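PDB 1WDI: S-adenosylmethionine:tRNA ribosyltransferase-isomerase from Thermus thermophilus, which probably transfers and isomerises the ribose of S-adenosylmethionine onto the 7-aminomethyl group of the preQ1 base in tRNA, yielding epoxyqueuosine. Local coordinates for residues Y233-P236 and E237-E241; L187-P191 and E192-R196; Y9-P13 and E14-Q18. One frame throughout, in Å; residues are numbered along the deposited sequence.

Overall arrangement
All three contacts are local and show the chain turning at a proline, with the chemistry changing according to place. Interactions 1 and 2 are partly buried helix starts, at helices 237-248 and 191-199, and in each an apolar residue just before the N-cap packs on the first helical turn. They differ in the cap: a proline in 233-241, a threonine hydroxyl in 187-196. Interaction 3, residues 9-18, is a surface 3-10 turn that uses water and a glutamine amide as well as backbone bonds. Interactions 1 and 3 lie on opposite sides of the chain's centre, their own centres about 36 Å apart, whereas the nearest atoms of interactions 2 and 3 are about 8 Å apart.

Interaction 1: residues Y233-P236 and E237-E241; sequences YAIP and EEVAE
Pro-236 meets Val-239 and Ala-240 at a strand-to-helix junction, where strand 231-235 of the large mixed sheet ends and helix 237-248 begins. The N-cap is the proline itself, which has no polar side-chain atom to offer, so the hydrogen bonds described here go to its carbonyl oxygen. Pro-236 O receives a nearly straight bond from Ala-240 N at 3.0 Å (N-H...O 170°), the first i to i+4 bond of the helix. The N-H of Val-239 also leans on this oxygen, but its bond is bent and weak.

Val-239 can be followed outward. Its CB sits 3.4 Å from Pro-236 O. From there the two methyls part company. CG1 lies opposite the backbone N (chi1 174°), and this setting carries it to Ile-235, whose CG2 is 3.9 Å away; the two side chains cross at about a right angle. CG2, on the N side of the branch, goes to the proline ring instead, 3.8 Å from Pro-236 CB and 3.9 Å from Pro-236 CD, so that the ring and the valine lie side by side and point the same way. The valine thus straddles the junction, with one methyl for each of the two residues that precede the helix.

The axes of strand 233-235 and helix 237-241 stand at 70°, and Ile-235, the last strand residue, meets the first helical turn through CG2. Ile-235 and Ala-240 occupy the N' and N4 positions of a hydrophobic staple, in a reduced form, since alanine has only CB to offer. Nearby loops continue the packing, Ile-235 touching Ala-267 and Ala-240 touching Ala-276. In this pair, Ile-235 CG2 stands 4.1 Å from Ala-240 CB and 3.8 Å from Ala-240 N.

Interaction 2: residues L187-P191 and E192-R196; sequences LHFTP and ELLER
The contact of Thr-190 with Leu-193 is a side-chain N-cap, placed where the loop after a short 3-10 segment enters helix 191-199. Thr-190 OG1 takes the N-H of Leu-193 in a 3.1 Å bond that is close to straight (166°). The hydroxyl reaches it because chi1 of 55° sets OG1 between the backbone N and carbonyl carbon. It is also hydrogen-bonded to Asp-25 OD2, from a separate loop, and the two bonds together probably hold the hydroxyl's rotation. A valine here has no hydroxyl, which would probably leave Leu-193 N without its capping acceptor and Asp-25 without this partner.

The backbone adds the regular helical bonds, Leu-194 N to Thr-190 O at 3.0 Å and Glu-195 N to Pro-191 O at 2.9 Å. On the buried side the Phe-189 ring is met obliquely by two methyls: CD2 of Leu-193 lies 3.5 Å from Phe-189 CD2, and CD2 of Leu-194 lies 3.8 Å from the same ring carbon. Phe-60 and Phe-298 make edge-to-face contacts with this ring. Phe-189 at N' against Leu-194 at N4, flanking a threonine N-cap and a proline at N1, is a classical hydrophobic staple.

Interaction 3: residues Y9-P13 and E14-Q18; sequences YHLPP and EQIAQ
Pro-12 and Pro-13 lead into a short 3-10 turn with Glu-14 and Gln-15, in the N-terminal loop that precedes strand 28-32. Two successive i to i+3 bonds define it: Gln-15 N to Pro-12 O at 2.9 Å and Ile-16 N to Pro-13 O at 3.3 Å. Both donors stand well above the carbonyl plane, 47° out of it in the first bond and 60° in the second, in keeping with the tight winding of a 3-10 turn.

A water bridges Pro-13 O, at 2.6 Å, and Ile-16 O, donating to both. Ile-16 O is gripped a second time by Gln-18 NE2 at 2.9 Å, and this donation keeps almost to the glutamine's amide plane. One carbonyl oxygen therefore ties the water and a side chain to the exit of the turn.

Across the turn, Leu-11 CD2 packs on both the CG1 and the CD1 of Ile-16, each 3.7 Å away, the two side chains crossing at about a right angle. Glu-14, bent at chi2 (86°), folds its carboxylate back beside Pro-13, which brings OE2 to within 3.0 Å of Pro-12 CB.

The rest of the fold receives the turn along the C-terminal part of the chain. Gln-15 and Ala-17 make backbone hydrogen bonds with Phe-335, Leu-11 touches the same phenylalanine, and Pro-12 rests on Val-329 of helix 318-330.

Interaction 1: residues Y233-P236 and E237-E241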
loop_
_atom_site.group_PDB
_atom_site.type_symbol
_atom_site.label_atom_id
_atom_site.label_comp_id
_atom_site.label_asym_id
_atom_site.label_seq_id
_atom_site.Cartn_x
_atom_site.Cartn_y
_atom_site.Cartn_z
ATOM N N TYR A 233 -4.972 8.073 -4.176
ATOM C CA TYR A 233 -5.579 7.695 -2.904
ATOM C C TYR A 233 -6.755 8.590 -2.544
ATOM O O TYR A 233 -6.990 9.619 -3.171
ATOM C CB TYR A 233 -4.532 7.801 -1.791
ATOM C CG TYR A 233 -4.020 9.215 -1.621
ATOM C CD1 TYR A 233 -4.744 10.161 -0.890
ATOM C CD2 TYR A 233 -2.847 9.629 -2.254
ATOM C CE1 TYR A 233 -4.315 11.488 -0.796
ATOM C CE2 TYR A 233 -2.408 10.945 -2.167
ATOM C CZ TYR A 233 -3.146 11.871 -1.438
ATOM O OH TYR A 233 -2.708 13.174 -1.352
ATOM N N ALA A 234 -7.479 8.191 -1.507
ATOM C CA ALA A 234 -8.610 8.970 -1.032
ATOM C C ALA A 234 -8.603 8.928 0.484
ATOM O O ALA A 234 -8.450 7.866 1.082
ATOM C CB ALA A 234 -9.923 8.401 -1.575
ATOM N N ILE A 235 -8.741 10.092 1.102
ATOM C CA ILE A 235 -8.772 10.169 2.550
ATOM C C ILE A 235 -10.169 10.566 3.010
ATOM O O ILE A 235 -10.630 11.674 2.738
ATOM C CB ILE A 235 -7.765 11.199 3.082
ATOM C CG1 ILE A 235 -6.346 10.815 2.647
ATOM C CG2 ILE A 235 -7.871 11.277 4.601
ATOM C CD1 ILE A 235 -5.289 11.749 3.151
ATOM N N PRO A 236 -10.866 9.654 3.705
ATOM C CA PRO A 236 -12.216 9.919 4.207
ATOM C C PRO A 236 -12.231 11.149 5.105
ATOM O O PRO A 236 -11.252 11.439 5.803
ATOM C CB PRO A 236 -12.552 8.642 4.982
ATOM C CG PRO A 236 -11.805 7.590 4.221
ATOM C CD PRO A 236 -10.468 8.261 3.981
ATOM N N GLU A 237 -13.348 11.866 5.094
ATOM C CA GLU A 237 -13.489 13.063 5.912
ATOM C C GLU A 237 -13.235 12.791 7.392
ATOM O O GLU A 237 -12.573 13.580 8.066
ATOM C CB GLU A 237 -14.890 13.645 5.746
ATOM C CG GLU A 237 -15.252 13.993 4.317
ATOM C CD GLU A 237 -16.742 14.173 4.144
ATOM O OE1 GLU A 237 -17.296 15.156 4.687
ATOM O OE2 GLU A 237 -17.361 13.323 3.478
ATOM N N GLU A 238 -13.771 11.685 7.901
ATOM C CA GLU A 238 -13.592 11.340 9.313
ATOM C C GLU A 238 -12.122 11.086 9.643
ATOM O O GLU A 238 -11.673 11.363 10.754
ATOM C CB GLU A 238 -14.422 10.097 9.671
ATOM C CG GLU A 238 -13.968 8.827 8.970
ATOM C CD GLU A 238 -14.952 7.675 9.123
ATOM O OE1 GLU A 238 -15.141 7.176 10.258
ATOM O OE2 GLU A 238 -15.539 7.267 8.096
ATOM N N VAL A 239 -11.378 10.549 8.682
ATOM C CA VAL A 239 -9.959 10.267 8.888
ATOM C C VAL A 239 -9.156 11.561 8.917
ATOM O O VAL A 239 -8.344 11.782 9.817
ATOM C CB VAL A 239 -9.402 9.337 7.778
ATOM C CG1 VAL A 239 -7.896 9.172 7.936
ATOM C CG2 VAL A 239 -10.088 7.980 7.856
ATOM N N ALA A 240 -9.383 12.425 7.933
ATOM C CA ALA A 240 -8.674 13.698 7.885
ATOM C C ALA A 240 -8.969 14.448 9.178
ATOM O O ALA A 240 -8.071 14.996 9.813
ATOM C CB ALA A 240 -9.135 14.519 6.689
ATOM N N GLU A 241 -10.237 14.455 9.574
ATOM C CA GLU A 241 -10.635 15.148 10.793
ATOM C C GLU A 241 -9.975 14.554 12.041
ATOM O O GLU A 241 -9.536 15.288 12.930
ATOM C CB GLU A 241 -12.164 15.125 10.933
ATOM C CG GLU A 241 -12.686 15.763 12.208
ATOM C CD GLU A 241 -14.191 15.921 12.203
ATOM O OE1 GLU A 241 -14.884 15.039 11.653
ATOM O OE2 GLU A 241 -14.688 16.923 12.757
#

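Interaction 2: residues L187-P191 and E192-R196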
loop_
_atom_site.group_PDB
_atom_site.type_symbol
_atom_site.label_atom_id
_atom_site.label_comp_id
_atom_site.label_asym_id
_atom_site.label_seq_id
_atom_site.Cartn_x
_atom_site.Cartn_y
_atom_site.Cartn_z
ATOM N N LEU A 187 -0.693 -6.602 6.585
ATOM C CA LEU A 187 -0.954 -8.040 6.618
ATOM C C LEU A 187 -0.625 -8.663 7.974
ATOM O O LEU A 187 -1.182 -9.702 8.334
ATOM C CB LEU A 187 -0.142 -8.752 5.533
ATOM C CG LEU A 187 -0.339 -10.274 5.429
ATOM C CD1 LEU A 187 -1.661 -10.570 4.727
ATOM C CD2 LEU A 187 0.815 -10.902 4.658
ATOM N N HIS A 188 0.273 -8.022 8.719
ATOM C CA HIS A 188 0.701 -8.514 10.031
ATOM C C HIS A 188 -0.372 -8.480 11.110
ATOM O O HIS A 188 -0.266 -9.185 12.117
ATOM C CB HIS A 188 1.911 -7.714 10.512
ATOM C CG HIS A 188 3.090 -7.800 9.594
ATOM N ND1 HIS A 188 3.759 -8.981 9.354
ATOM C CD2 HIS A 188 3.722 -6.853 8.862
ATOM C CE1 HIS A 188 4.756 -8.755 8.516
ATOM N NE2 HIS A 188 4.756 -7.472 8.201
ATOM N N PHE A 189 -1.395 -7.656 10.907
ATOM C CA PHE A 189 -2.468 -7.532 11.879
ATOM C C PHE A 189 -3.523 -8.625 11.753
ATOM O O PHE A 189 -3.816 -9.108 10.663
ATOM C CB PHE A 189 -3.151 -6.161 11.767
ATOM C CG PHE A 189 -2.282 -5.007 12.189
ATOM C CD1 PHE A 189 -1.187 -4.620 11.418
ATOM C CD2 PHE A 189 -2.560 -4.303 13.359
ATOM C CE1 PHE A 189 -0.382 -3.547 11.806
ATOM C CE2 PHE A 189 -1.765 -3.233 13.757
ATOM C CZ PHE A 189 -0.668 -2.851 12.975
ATOM N N THR A 190 -4.091 -9.003 12.890
ATOM C CA THR A 190 -5.131 -10.017 12.947
ATOM C C THR A 190 -6.333 -9.365 13.607
ATOM O O THR A 190 -6.207 -8.312 14.233
ATOM C CB THR A 190 -4.723 -11.196 13.841
ATOM O OG1 THR A 190 -4.380 -10.690 15.136
ATOM C CG2 THR A 190 -3.529 -11.953 13.251
ATOM N N PRO A 191 -7.517 -9.979 13.476
ATOM C CA PRO A 191 -8.704 -9.398 14.103
ATOM C C PRO A 191 -8.476 -9.251 15.609
ATOM O O PRO A 191 -8.938 -8.290 16.223
ATOM C CB PRO A 191 -9.796 -10.416 13.769
ATOM C CG PRO A 191 -9.372 -10.910 12.420
ATOM C CD PRO A 191 -7.881 -11.119 12.613
ATOM N N GLU A 192 -7.751 -10.205 16.191
ATOM C CA GLU A 192 -7.447 -10.187 17.624
ATOM C C GLU A 192 -6.604 -8.969 17.999
ATOM O O GLU A 192 -6.913 -8.254 18.950
ATOM C CB GLU A 192 -6.682 -11.449 18.034
ATOM C CG GLU A 192 -7.453 -12.763 17.949
ATOM C CD GLU A 192 -7.747 -13.197 16.526
ATOM O OE1 GLU A 192 -6.883 -12.991 15.645
ATOM O OE2 GLU A 192 -8.840 -13.759 16.292
ATOM N N LEU A 193 -5.526 -8.745 17.257
ATOM C CA LEU A 193 -4.653 -7.609 17.528
ATOM C C LEU A 193 -5.435 -6.312 17.399
ATOM O O LEU A 193 -5.317 -5.417 18.234
ATOM C CB LEU A 193 -3.470 -7.598 16.556
ATOM C CG LEU A 193 -2.547 -6.379 16.627
ATOM C CD1 LEU A 193 -2.110 -6.143 18.070
ATOM C CD2 LEU A 193 -1.338 -6.607 15.715
ATOM N N LEU A 194 -6.234 -6.212 16.346
ATOM C CA LEU A 194 -7.033 -5.016 16.142
ATOM C C LEU A 194 -7.962 -4.791 17.337
ATOM O O LEU A 194 -8.051 -3.682 17.855
ATOM C CB LEU A 194 -7.837 -5.125 14.837
ATOM C CG LEU A 194 -7.001 -5.017 13.549
ATOM C CD1 LEU A 194 -7.884 -5.220 12.313
ATOM C CD2 LEU A 194 -6.326 -3.638 13.499
ATOM N N GLU A 195 -8.632 -5.845 17.796
ATOM C CA GLU A 195 -9.541 -5.709 18.933
ATOM C C GLU A 195 -8.799 -5.278 20.196
ATOM O O GLU A 195 -9.265 -4.401 20.926
ATOM C CB GLU A 195 -10.282 -7.023 19.189
ATOM C CG GLU A 195 -11.417 -6.909 20.201
ATOM C CD GLU A 195 -12.401 -5.793 19.862
ATOM O OE1 GLU A 195 -12.741 -5.628 18.670
ATOM O OE2 GLU A 195 -12.845 -5.088 20.791
ATOM N N ARG A 196 -7.645 -5.887 20.458
ATOM C CA ARG A 196 -6.870 -5.515 21.635
ATOM C C ARG A 196 -6.536 -4.024 21.569
ATOM O O ARG A 196 -6.573 -3.326 22.582
ATOM C CB ARG A 196 -5.583 -6.347 21.712
ATOM C CG ARG A 196 -5.822 -7.833 22.016
ATOM C CD ARG A 196 -4.541 -8.644 21.860
ATOM N NE ARG A 196 -3.489 -8.160 22.747
ATOM C CZ ARG A 196 -2.195 -8.159 22.444
ATOM N NH1 ARG A 196 -1.786 -8.622 21.265
ATOM N NH2 ARG A 196 -1.312 -7.690 23.322
#

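Interaction 3: residues Y9-P13 and E14-Q18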
loop_
_atom_site.group_PDB
_atom_site.type_symbol
_atom_site.label_atom_id
_atom_site.label_comp_id
_atom_site.label_asym_id
_atom_site.label_seq_id
_atom_site.Cartn_x
_atom_site.Cartn_y
_atom_site.Cartn_z
ATOM N N TYR A 9 23.222 -2.679 2.079
ATOM C CA TYR A 9 23.562 -3.539 3.204
ATOM C C TYR A 9 23.451 -4.962 2.689
ATOM O O TYR A 9 22.789 -5.206 1.681
ATOM C CB TYR A 9 22.614 -3.301 4.392
ATOM C CG TYR A 9 21.204 -3.817 4.209
ATOM C CD1 TYR A 9 20.871 -5.130 4.540
ATOM C CD2 TYR A 9 20.202 -2.992 3.702
ATOM C CE1 TYR A 9 19.576 -5.610 4.374
ATOM C CE2 TYR A 9 18.903 -3.463 3.529
ATOM C CZ TYR A 9 18.598 -4.770 3.865
ATOM O OH TYR A 9 17.323 -5.250 3.668
ATOM N N HIS A 10 24.112 -5.896 3.364
ATOM C CA HIS A 10 24.083 -7.287 2.942
ATOM C C HIS A 10 22.837 -8.003 3.443
ATOM O O HIS A 10 22.600 -8.091 4.649
ATOM C CB HIS A 10 25.331 -8.023 3.439
ATOM C CG HIS A 10 25.350 -9.477 3.086
ATOM N ND1 HIS A 10 25.372 -9.926 1.783
ATOM C CD2 HIS A 10 25.307 -10.584 3.865
ATOM C CE1 HIS A 10 25.338 -11.246 1.774
ATOM N NE2 HIS A 10 25.298 -11.670 3.023
ATOM N N LEU A 11 22.044 -8.509 2.505
ATOM C CA LEU A 11 20.827 -9.234 2.842
ATOM C C LEU A 11 20.902 -10.669 2.343
ATOM O O LEU A 11 20.699 -10.932 1.157
ATOM C CB LEU A 11 19.598 -8.556 2.226
ATOM C CG LEU A 11 18.284 -9.320 2.423
ATOM C CD1 LEU A 11 18.024 -9.514 3.915
ATOM C CD2 LEU A 11 17.132 -8.567 1.771
ATOM N N PRO A 12 21.200 -11.619 3.243
ATOM C CA PRO A 12 21.278 -13.018 2.817
ATOM C C PRO A 12 19.970 -13.364 2.115
ATOM O O PRO A 12 18.891 -13.177 2.678
ATOM C CB PRO A 12 21.450 -13.770 4.135
ATOM C CG PRO A 12 22.208 -12.795 4.979
ATOM C CD PRO A 12 21.504 -11.486 4.679
ATOM N N PRO A 13 20.045 -13.856 0.872
ATOM C CA PRO A 13 18.836 -14.210 0.124
ATOM C C PRO A 13 17.892 -15.124 0.905
ATOM O O PRO A 13 16.679 -15.099 0.691
ATOM C CB PRO A 13 19.394 -14.889 -1.124
ATOM C CG PRO A 13 20.708 -14.197 -1.321
ATOM C CD PRO A 13 21.254 -14.148 0.083
ATOM N N GLU A 14 18.458 -15.920 1.810
ATOM C CA GLU A 14 17.682 -16.858 2.616
ATOM C C GLU A 14 16.738 -16.170 3.596
ATOM O O GLU A 14 15.714 -16.737 3.977
ATOM C CB GLU A 14 18.613 -17.788 3.411
ATOM C CG GLU A 14 19.690 -18.463 2.585
ATOM C CD GLU A 14 20.931 -17.606 2.428
ATOM O OE1 GLU A 14 21.792 -17.944 1.587
ATOM O OE2 GLU A 14 21.053 -16.600 3.152
ATOM N N GLN A 15 17.083 -14.955 4.008
ATOM C CA GLN A 15 16.250 -14.235 4.961
ATOM C C GLN A 15 15.100 -13.454 4.341
ATOM O O GLN A 15 14.415 -12.698 5.025
ATOM C CB GLN A 15 17.118 -13.327 5.837
ATOM C CG GLN A 15 17.983 -14.129 6.797
ATOM C CD GLN A 15 18.865 -13.274 7.677
ATOM O OE1 GLN A 15 18.382 -12.499 8.503
ATOM N NE2 GLN A 15 20.172 -13.415 7.507
ATOM N N ILE A 16 14.887 -13.638 3.043
ATOM C CA ILE A 16 13.776 -12.984 2.369
ATOM C C ILE A 16 12.634 -13.990 2.435
ATOM O O ILE A 16 12.619 -14.981 1.701
ATOM C CB ILE A 16 14.120 -12.645 0.909
ATOM C CG1 ILE A 16 15.221 -11.583 0.885
ATOM C CG2 ILE A 16 12.872 -12.150 0.175
ATOM C CD1 ILE A 16 15.650 -11.146 -0.500
ATOM N N ALA A 17 11.691 -13.733 3.336
ATOM C CA ALA A 17 10.549 -14.612 3.566
ATOM C C ALA A 17 9.840 -15.115 2.310
ATOM O O ALA A 17 9.395 -14.328 1.473
ATOM C CB ALA A 17 9.546 -13.919 4.483
ATOM N N GLN A 18 9.733 -16.436 2.199
ATOM C CA GLN A 18 9.064 -17.067 1.067
ATOM C C GLN A 18 7.629 -17.407 1.442
ATOM O O GLN A 18 6.827 -17.787 0.593
ATOM C CB GLN A 18 9.809 -18.335 0.646
ATOM C CG GLN A 18 11.177 -18.050 0.050
ATOM C CD GLN A 18 11.105 -17.053 -1.092
ATOM O OE1 GLN A 18 10.566 -17.348 -2.160
ATOM N NE2 GLN A 18 11.636 -15.858 -0.863
HETATM O O HOH W 1 14.636 -16.570 0.237
#